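Local coordinates for tryptophanyl-tRNA synthetase (Aeropyrum pernix, PDB 3A04), which catalyses the ATP-dependent attachment of L-tryptophan to tRNA(Trp), releasing AMP and diphosphate, at residues A[71-76]-A[102-107]; A[209-214]-A[240-245]; A[298-303]-A[325-330]. One frame throughout, in Å; residues are numbered along the deposited sequence.

Interaction 1: A[71-76]-A[102-107]; sequences VAVLTG and FKVFVA
Val71 and Phe102 meet just ahead of the two strands: the CG2 methyl of Val71 sits over the centre of the Phe102 ring, 3.6 Å from the centroid and only 8° off the ring normal, a CH-pi contact. The methyl gets there because it lies between the backbone N and the carbonyl carbon of its own residue (chi1 -69° for CG1). The ring edge meanwhile faces Ala72 O and Val73 N. Further along, strands 72-76 and 103-107 run parallel and are joined by five backbone bonds that alternate in direction. Lys103 N gives to Val71 O at 2.9 Å, Val73 N to Lys103 O, Phe105 N to Val73 O, Thr75 N to Phe105 O, and Ala107 N to Thr75 O at 2.8 Å. CA-H...O contacts, such as Leu74 CA to Phe105 O at 3.3 Å, fill in between them. On the face bearing Ala72, Leu74 and Phe105, Leu74 crosses Phe105 at about a right angle, its CD1 resting 3.5 Å from Phe105 CB. Ala72 CB lies in plane at the edge of the Phe105 ring, 3.9 Å from CE1. The other face carries Val73 and Val104 side by side, with Val73 CG1 3.8 Å from Val104 CG2, and here helix 85-99 packs down through Leu94 and Gln98. Helix 58-66 meets Val71 and Phe102 through Lys65. Around the Leu74 face, Tyr207 meets the Phe105 ring at a steep angle; Lys103 starts on this face, but its chain leads off to a salt bridge between NZ and Asp145. Strand 72-77, helix 85-99 and strand 103-108 make a beta-alpha-beta unit of the class I synthetase Rossmann fold; the 'HIGH' region, Pro79 to His87, spans the turn from the first strand into the helix.

Interaction 2: A[209-214]-A[240-245]; sequences HVVVPV and RPASTY
Val214 and Tyr245 lie side by side and point the same way in a beta-alpha-beta unit of the Rossmann fold, formed by strand 210-215, helix 219-231 and strand 242-246. The Val214 CG2 methyl approaches the ring obliquely, 3.5 Å from Tyr245 CE2. Val212 and Ser243 point to this same face, where Leu222 of the helix packs against Ser243 and Tyr245. Tyr245 OH is hydrogen-bonded to Asp219 OD1 and to Ser243 OG (2.8 Å). On the other face, Val211 CG2 is anti to its backbone N (about 180°), which carries it across to the neighbouring strand, 4.0 Å from Thr244 CG2 and 4.2 Å from Ala242 CB. Thr244 turns its hydroxyl toward the proline, OG1 lying 3.6 Å from Pro213 CB. Four parallel-sheet bonds tie the backbones together: Ala242 N to Val210 O, Val212 N to Ala242 O, Thr244 N to Val212 O and Val214 N to Thr244 O. Pro213 brings no N-H to the sheet. A water bridges the two chains just before they pair, donating to Arg240 O at 2.9 Å and weakly accepting from Val210 N. Of the two central bonds, that from Thr244 N to Val212 O is the longer at 3.2 Å, its donor standing 42° out of the carbonyl plane.

Interaction 3: A[298-303]-A[325-330]; sequences GVPEVC and TSCRLG. With SF4 (iron/sulfur cluster), chain B.
One backbone hydrogen bond joins the segments directly: Gly298 N gives to Cys327 O at 2.7 Å. The bond is nearly straight at 166°, yet the donor stands above the carbonyl plane, 37° out of it. The acceptor belongs to the last turn of helix 317-328, so the loop supplies a donor to a carbonyl at the helix end. Metal coordination links them a second time through the iron/sulfur cluster. Cys327 SG binds one iron, FE2, at 2.2 Å, and Cys303 SG binds another, FE4, at 2.4 Å. With SG anti to the backbone N (chi1 173°), Cys327 extends its sulfur to the iron; Cys334 and Cys337 also belong to the cluster pocket. Packing closes in around the Cys327 ligand. Its SG lies 3.3 Å from Gly298 CA, an approach left open by the missing side chain, and 3.6 Å from Pro300 CG. Pro300 also crosses the Arg328 chain at about a right angle, CD to CG 3.8 Å. As for charges, the charged ends of Glu301 and Arg328 come near without meeting (OE2 to NH1 4.8 Å); Tyr324 OH hydrogen-bonds Glu301 OE2 and, weakly, Arg328 NH1. The loop 298-303 runs from helix 290-296 to helix 304-313, with Cys303 as the N-cap of the latter, while helix 317-328 ends in a Schellman motif at Gly330 just before helix 334-364.

How the interactions relate
Interactions 1 and 2 are parts of one sheet, their centres 10 Å apart. Ala72 O probably accepts a hydrogen bond from Val211 N (2.9 Å). Strands 103-108, 72-77, 210-215 and 242-246 are consecutive and parallel in the sheet. Both pairs belong to the Rossmann-fold sheet of the class I catalytic domain, and the 'HIGH' and 'KMSKS' regions come after strands 72-77 and 242-246 in the chain. Interaction 3 is separate: its centre lies about 37 Å from that of interaction 1 and 34 Å from that of interaction 2, with nearest atoms about 24 and 17 Å apart. It contributes Cys303 and Cys327 to the iron/sulfur cluster site, in a helical part of the chain.

Interaction 1: A[71-76]-A[102-107]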
loop_
_atom_site.group_PDB
_atom_site.type_symbol
_atom_site.label_atom_id
_atom_site.label_comp_id
_atom_site.label_asym_id
_atom_site.label_seq_id
_atom_site.Cartn_x
_atom_site.Cartn_y
_atom_site.Cartn_z
ATOM N N VAL A 71 -24.386 -2.992 13.988
ATOM C CA VAL A 71 -23.786 -1.746 13.386
ATOM C C VAL A 71 -22.443 -1.459 14.082
ATOM O O VAL A 71 -22.206 -2.027 15.141
ATOM C CB VAL A 71 -24.684 -0.511 13.416
ATOM C CG1 VAL A 71 -25.848 -0.689 12.462
ATOM C CG2 VAL A 71 -25.252 -0.131 14.879
ATOM N N ALA A 72 -21.588 -0.630 13.485
ATOM C CA ALA A 72 -20.219 -0.458 13.987
ATOM C C ALA A 72 -19.823 1.009 14.040
ATOM O O ALA A 72 -20.398 1.851 13.364
ATOM C CB ALA A 72 -19.174 -1.264 13.126
ATOM N N VAL A 73 -18.849 1.299 14.888
ATOM C CA VAL A 73 -18.213 2.591 14.883
ATOM C C VAL A 73 -16.733 2.314 14.780
ATOM O O VAL A 73 -16.233 1.299 15.344
ATOM C CB VAL A 73 -18.578 3.442 16.196
ATOM C CG1 VAL A 73 -18.241 2.677 17.495
ATOM C CG2 VAL A 73 -17.816 4.784 16.153
ATOM N N LEU A 74 -16.010 3.199 14.081
ATOM C CA LEU A 74 -14.612 3.011 13.837
ATOM C C LEU A 74 -13.915 4.336 14.088
ATOM O O LEU A 74 -14.441 5.397 13.673
ATOM C CB LEU A 74 -14.412 2.571 12.328
ATOM C CG LEU A 74 -12.874 2.543 12.168
ATOM C CD1 LEU A 74 -12.145 1.259 12.015
ATOM C CD2 LEU A 74 -12.268 3.721 11.296
ATOM N N THR A 75 -12.741 4.336 14.741
ATOM C CA THR A 75 -11.929 5.535 14.665
ATOM C C THR A 75 -10.466 5.111 14.697
ATOM O O THR A 75 -10.147 3.940 14.998
ATOM C CB THR A 75 -12.229 6.485 15.926
ATOM O OG1 THR A 75 -11.514 7.708 15.756
ATOM C CG2 THR A 75 -11.708 5.786 17.205
ATOM N N GLY A 76 -9.553 6.034 14.411
ATOM C CA GLY A 76 -8.149 5.744 14.499
ATOM C C GLY A 76 -7.415 6.692 15.432
ATOM O O GLY A 76 -7.840 7.853 15.588
ATOM N N PHE A 102 -23.141 -1.012 19.629
ATOM C CA PHE A 102 -22.246 -0.918 18.421
ATOM C C PHE A 102 -21.022 -1.755 18.578
ATOM O O PHE A 102 -20.418 -1.757 19.683
ATOM C CB PHE A 102 -21.806 0.555 18.162
ATOM C CG PHE A 102 -22.860 1.430 17.628
ATOM C CD1 PHE A 102 -24.055 1.585 18.281
ATOM C CD2 PHE A 102 -22.614 2.162 16.435
ATOM C CE1 PHE A 102 -25.041 2.443 17.752
ATOM C CE2 PHE A 102 -23.582 2.985 15.867
ATOM C CZ PHE A 102 -24.816 3.144 16.517
ATOM N N LYS A 103 -20.558 -2.405 17.477
ATOM C CA LYS A 103 -19.246 -3.025 17.489
ATOM C C LYS A 103 -18.221 -1.879 17.359
ATOM O O LYS A 103 -18.308 -1.062 16.456
ATOM C CB LYS A 103 -19.112 -4.033 16.294
ATOM C CG LYS A 103 -17.765 -4.762 16.244
ATOM C CD LYS A 103 -17.451 -5.755 17.411
ATOM C CE LYS A 103 -16.092 -6.311 17.221
ATOM N NZ LYS A 103 -15.779 -7.407 18.260
ATOM N N VAL A 104 -17.226 -1.826 18.221
ATOM C CA VAL A 104 -16.224 -0.778 18.127
ATOM C C VAL A 104 -14.926 -1.333 17.524
ATOM O O VAL A 104 -14.422 -2.393 17.944
ATOM C CB VAL A 104 -15.858 -0.203 19.572
ATOM C CG1 VAL A 104 -14.845 0.927 19.484
ATOM C CG2 VAL A 104 -17.167 0.299 20.281
ATOM N N PHE A 105 -14.392 -0.579 16.553
ATOM C CA PHE A 105 -13.114 -0.863 15.953
ATOM C C PHE A 105 -12.236 0.321 16.259
ATOM O O PHE A 105 -12.619 1.470 16.032
ATOM C CB PHE A 105 -13.238 -0.979 14.405
ATOM C CG PHE A 105 -13.969 -2.238 13.947
ATOM C CD1 PHE A 105 -15.331 -2.271 13.838
ATOM C CD2 PHE A 105 -13.224 -3.424 13.674
ATOM C CE1 PHE A 105 -15.989 -3.446 13.381
ATOM C CE2 PHE A 105 -13.866 -4.617 13.223
ATOM C CZ PHE A 105 -15.268 -4.594 13.080
ATOM N N VAL A 106 -11.021 0.030 16.698
ATOM C CA VAL A 106 -10.043 1.072 16.967
ATOM C C VAL A 106 -8.785 0.786 16.167
ATOM O O VAL A 106 -8.098 -0.223 16.393
ATOM C CB VAL A 106 -9.677 1.136 18.478
ATOM C CG1 VAL A 106 -8.587 2.240 18.653
ATOM C CG2 VAL A 106 -10.941 1.561 19.303
ATOM N N ALA A 107 -8.474 1.669 15.221
ATOM C CA ALA A 107 -7.269 1.469 14.432
ATOM C C ALA A 107 -6.115 2.238 15.103
ATOM O O ALA A 107 -6.283 3.400 15.501
ATOM C CB ALA A 107 -7.475 2.024 12.998
#

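Interaction 2: A[209-214]-A[240-245]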
loop_
_atom_site.group_PDB
_atom_site.type_symbol
_atom_site.label_atom_id
_atom_site.label_comp_id
_atom_site.label_asym_id
_atom_site.label_seq_id
_atom_site.Cartn_x
_atom_site.Cartn_y
_atom_site.Cartn_z
ATOM N N HIS A 209 -22.745 -1.089 7.872
ATOM C CA HIS A 209 -23.200 0.193 8.401
ATOM C C HIS A 209 -22.187 0.659 9.496
ATOM O O HIS A 209 -22.162 0.086 10.591
ATOM C CB HIS A 209 -24.575 -0.037 8.966
ATOM C CG HIS A 209 -25.535 -0.577 7.950
ATOM N ND1 HIS A 209 -25.976 0.207 6.908
ATOM C CD2 HIS A 209 -26.067 -1.809 7.749
ATOM C CE1 HIS A 209 -26.753 -0.506 6.107
ATOM N NE2 HIS A 209 -26.803 -1.733 6.571
ATOM N N VAL A 210 -21.382 1.662 9.177
ATOM C CA VAL A 210 -20.293 2.086 10.077
ATOM C C VAL A 210 -20.409 3.582 10.260
ATOM O O VAL A 210 -20.641 4.301 9.301
ATOM C CB VAL A 210 -18.901 1.914 9.404
ATOM C CG1 VAL A 210 -17.737 2.150 10.479
ATOM C CG2 VAL A 210 -18.793 0.592 8.813
ATOM N N VAL A 211 -20.188 4.073 11.485
ATOM C CA VAL A 211 -20.221 5.510 11.685
ATOM C C VAL A 211 -18.839 5.904 12.180
ATOM O O VAL A 211 -18.151 5.114 12.843
ATOM C CB VAL A 211 -21.377 5.935 12.695
ATOM C CG1 VAL A 211 -21.216 5.224 14.167
ATOM C CG2 VAL A 211 -21.466 7.500 12.783
ATOM N N VAL A 212 -18.365 7.088 11.793
ATOM C CA VAL A 212 -17.042 7.551 12.210
ATOM C C VAL A 212 -17.239 8.891 12.919
ATOM O O VAL A 212 -17.782 9.867 12.299
ATOM C CB VAL A 212 -16.167 7.792 10.983
ATOM C CG1 VAL A 212 -14.695 8.189 11.353
ATOM C CG2 VAL A 212 -16.135 6.484 10.043
ATOM N N PRO A 213 -16.791 8.999 14.205
ATOM C CA PRO A 213 -16.979 10.296 14.848
ATOM C C PRO A 213 -15.810 11.213 14.576
ATOM O O PRO A 213 -14.665 10.814 14.801
ATOM C CB PRO A 213 -17.062 9.936 16.338
ATOM C CG PRO A 213 -16.182 8.687 16.520
ATOM C CD PRO A 213 -16.338 7.949 15.140
ATOM N N VAL A 214 -16.054 12.435 14.120
ATOM C CA VAL A 214 -14.937 13.283 13.692
ATOM C C VAL A 214 -15.222 14.761 14.018
ATOM O O VAL A 214 -16.349 15.101 14.404
ATOM C CB VAL A 214 -14.672 13.265 12.154
ATOM C CG1 VAL A 214 -14.195 11.913 11.623
ATOM C CG2 VAL A 214 -15.889 13.680 11.380
ATOM N N ARG A 240 -21.259 3.930 1.682
ATOM C CA ARG A 240 -20.674 5.197 2.095
ATOM C C ARG A 240 -20.721 5.300 3.657
ATOM O O ARG A 240 -21.751 5.016 4.261
ATOM C CB ARG A 240 -21.480 6.355 1.474
ATOM C CG ARG A 240 -21.175 6.490 -0.040
ATOM C CD ARG A 240 -21.927 7.740 -0.661
ATOM N NE ARG A 240 -23.370 7.560 -0.593
ATOM C CZ ARG A 240 -24.125 6.825 -1.426
ATOM N NH1 ARG A 240 -23.586 6.203 -2.494
ATOM N NH2 ARG A 240 -25.457 6.746 -1.206
ATOM N N PRO A 241 -19.585 5.605 4.305
ATOM C CA PRO A 241 -19.672 5.650 5.790
ATOM C C PRO A 241 -20.423 6.866 6.305
ATOM O O PRO A 241 -20.307 7.949 5.747
ATOM C CB PRO A 241 -18.197 5.755 6.230
ATOM C CG PRO A 241 -17.467 6.346 4.921
ATOM C CD PRO A 241 -18.206 5.572 3.816
ATOM N N ALA A 242 -21.154 6.665 7.380
ATOM C CA ALA A 242 -21.819 7.745 8.140
ATOM C C ALA A 242 -20.821 8.421 9.091
ATOM O O ALA A 242 -19.734 7.913 9.283
ATOM C CB ALA A 242 -23.020 7.174 8.918
ATOM N N SER A 243 -21.183 9.589 9.619
ATOM C CA SER A 243 -20.342 10.332 10.485
ATOM C C SER A 243 -21.150 11.125 11.507
ATOM O O SER A 243 -22.343 11.467 11.277
ATOM C CB SER A 243 -19.425 11.258 9.669
ATOM O OG SER A 243 -20.131 11.945 8.634
ATOM N N THR A 244 -20.533 11.421 12.651
ATOM C CA THR A 244 -21.135 12.379 13.614
ATOM C C THR A 244 -20.046 13.399 13.768
ATOM O O THR A 244 -18.869 13.050 13.523
ATOM C CB THR A 244 -21.514 11.801 14.977
ATOM O OG1 THR A 244 -20.369 11.146 15.562
ATOM C CG2 THR A 244 -22.659 10.730 14.870
ATOM N N TYR A 245 -20.407 14.636 14.141
ATOM C CA TYR A 245 -19.465 15.775 14.107
ATOM C C TYR A 245 -19.453 16.447 15.449
ATOM O O TYR A 245 -20.530 16.747 15.984
ATOM C CB TYR A 245 -19.770 16.845 13.016
ATOM C CG TYR A 245 -19.608 16.269 11.671
ATOM C CD1 TYR A 245 -20.677 15.609 11.067
ATOM C CD2 TYR A 245 -18.378 16.338 11.004
ATOM C CE1 TYR A 245 -20.553 14.994 9.809
ATOM C CE2 TYR A 245 -18.248 15.731 9.720
ATOM C CZ TYR A 245 -19.351 15.107 9.142
ATOM O OH TYR A 245 -19.242 14.458 7.923
HETATM O O HOH W 1 -22.588 3.294 6.469
HETATM O O HOH W 2 -20.621 2.399 5.971
#

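Interaction 3: A[298-303]-A[325-330]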
loop_
_atom_site.group_PDB
_atom_site.type_symbol
_atom_site.label_atom_id
_atom_site.label_comp_id
_atom_site.label_asym_id
_atom_site.label_seq_id
_atom_site.Cartn_x
_atom_site.Cartn_y
_atom_site.Cartn_z
ATOM N N GLY A 298 -18.745 36.761 34.688
ATOM C CA GLY A 298 -17.744 36.306 33.756
ATOM C C GLY A 298 -18.276 35.932 32.388
ATOM O O GLY A 298 -19.488 36.077 32.079
ATOM N N VAL A 299 -17.362 35.434 31.553
ATOM C CA VAL A 299 -17.716 35.078 30.209
ATOM C C VAL A 299 -17.381 33.572 29.965
ATOM O O VAL A 299 -16.282 33.237 29.504
ATOM C CB VAL A 299 -17.034 36.066 29.186
ATOM C CG1 VAL A 299 -17.461 35.773 27.697
ATOM C CG2 VAL A 299 -17.324 37.579 29.600
ATOM N N PRO A 300 -18.328 32.673 30.323
ATOM C CA PRO A 300 -18.101 31.212 30.161
ATOM C C PRO A 300 -17.868 30.769 28.700
ATOM O O PRO A 300 -17.092 29.846 28.463
ATOM C CB PRO A 300 -19.401 30.578 30.732
ATOM C CG PRO A 300 -19.911 31.603 31.773
ATOM C CD PRO A 300 -19.577 32.958 31.085
ATOM N N GLU A 301 -18.540 31.432 27.754
ATOM C CA GLU A 301 -18.374 31.213 26.291
ATOM C C GLU A 301 -16.899 31.183 25.824
ATOM O O GLU A 301 -16.565 30.491 24.870
ATOM C CB GLU A 301 -19.162 32.275 25.482
ATOM C CG GLU A 301 -20.692 32.126 25.524
ATOM C CD GLU A 301 -21.369 32.592 26.852
ATOM O OE1 GLU A 301 -20.715 33.235 27.705
ATOM O OE2 GLU A 301 -22.590 32.325 27.032
ATOM N N VAL A 302 -16.013 31.900 26.519
ATOM C CA VAL A 302 -14.574 31.932 26.167
ATOM C C VAL A 302 -13.639 31.318 27.222
ATOM O O VAL A 302 -12.406 31.561 27.212
ATOM C CB VAL A 302 -14.125 33.390 25.781
ATOM C CG1 VAL A 302 -15.082 33.940 24.724
ATOM C CG2 VAL A 302 -14.174 34.276 26.998
ATOM N N CYS A 303 -14.210 30.532 28.141
ATOM C CA CYS A 303 -13.455 30.120 29.327
ATOM C C CYS A 303 -13.131 28.641 29.159
ATOM O O CYS A 303 -14.035 27.803 28.966
ATOM C CB CYS A 303 -14.330 30.268 30.580
ATOM S SG CYS A 303 -13.489 29.657 31.980
ATOM N N THR A 325 -24.703 29.966 35.137
ATOM C CA THR A 325 -25.615 30.938 35.750
ATOM C C THR A 325 -24.836 31.778 36.766
ATOM O O THR A 325 -24.733 32.995 36.617
ATOM C CB THR A 325 -26.817 30.158 36.377
ATOM O OG1 THR A 325 -27.632 29.614 35.317
ATOM C CG2 THR A 325 -27.658 30.997 37.378
ATOM N N SER A 326 -24.230 31.118 37.756
ATOM C CA SER A 326 -23.440 31.796 38.786
ATOM C C SER A 326 -22.359 32.717 38.254
ATOM O O SER A 326 -22.266 33.884 38.681
ATOM C CB SER A 326 -22.885 30.807 39.823
ATOM O OG SER A 326 -23.930 29.946 40.250
ATOM N N CYS A 327 -21.535 32.214 37.327
ATOM C CA CYS A 327 -20.555 33.060 36.660
ATOM C C CYS A 327 -21.218 34.222 35.891
ATOM O O CYS A 327 -20.698 35.333 35.884
ATOM C CB CYS A 327 -19.720 32.239 35.679
ATOM S SG CYS A 327 -18.626 33.246 34.695
ATOM N N ARG A 328 -22.330 33.957 35.216
ATOM C CA ARG A 328 -23.013 35.016 34.456
ATOM C C ARG A 328 -23.844 35.964 35.342
ATOM O O ARG A 328 -24.296 37.004 34.863
ATOM C CB ARG A 328 -23.908 34.442 33.370
ATOM C CG ARG A 328 -23.130 33.917 32.182
ATOM C CD ARG A 328 -23.927 34.070 30.920
ATOM N NE ARG A 328 -24.181 35.472 30.602
ATOM C CZ ARG A 328 -25.137 35.898 29.777
ATOM N NH1 ARG A 328 -25.950 35.030 29.170
ATOM N NH2 ARG A 328 -25.274 37.209 29.566
ATOM N N LEU A 329 -24.026 35.598 36.615
ATOM C CA LEU A 329 -24.728 36.453 37.576
ATOM C C LEU A 329 -23.811 37.245 38.506
ATOM O O LEU A 329 -24.291 38.011 39.330
ATOM C CB LEU A 329 -25.727 35.624 38.393
ATOM C CG LEU A 329 -27.196 35.745 38.028
ATOM C CD1 LEU A 329 -27.387 36.046 36.530
ATOM C CD2 LEU A 329 -27.966 34.521 38.478
ATOM N N GLY A 330 -22.501 37.080 38.381
ATOM C CA GLY A 330 -21.571 37.687 39.342
ATOM C C GLY A 330 -21.357 36.950 40.668
ATOM O O GLY A 330 -20.724 37.491 41.605
HETATM FE FE1 SF4 B . -15.577 29.897 36.166
HETATM FE FE2 SF4 B . -16.754 32.059 34.948
HETATM FE FE3 SF4 B . -14.159 32.199 35.837
HETATM FE FE4 SF4 B . -14.762 30.523 33.760
HETATM S S1 SF4 B . -14.989 32.897 33.819
HETATM S S2 SF4 B . -13.427 30.030 35.524
HETATM S S3 SF4 B . -16.822 29.820 34.244
HETATM S S4 SF4 B . -16.076 32.004 37.141
#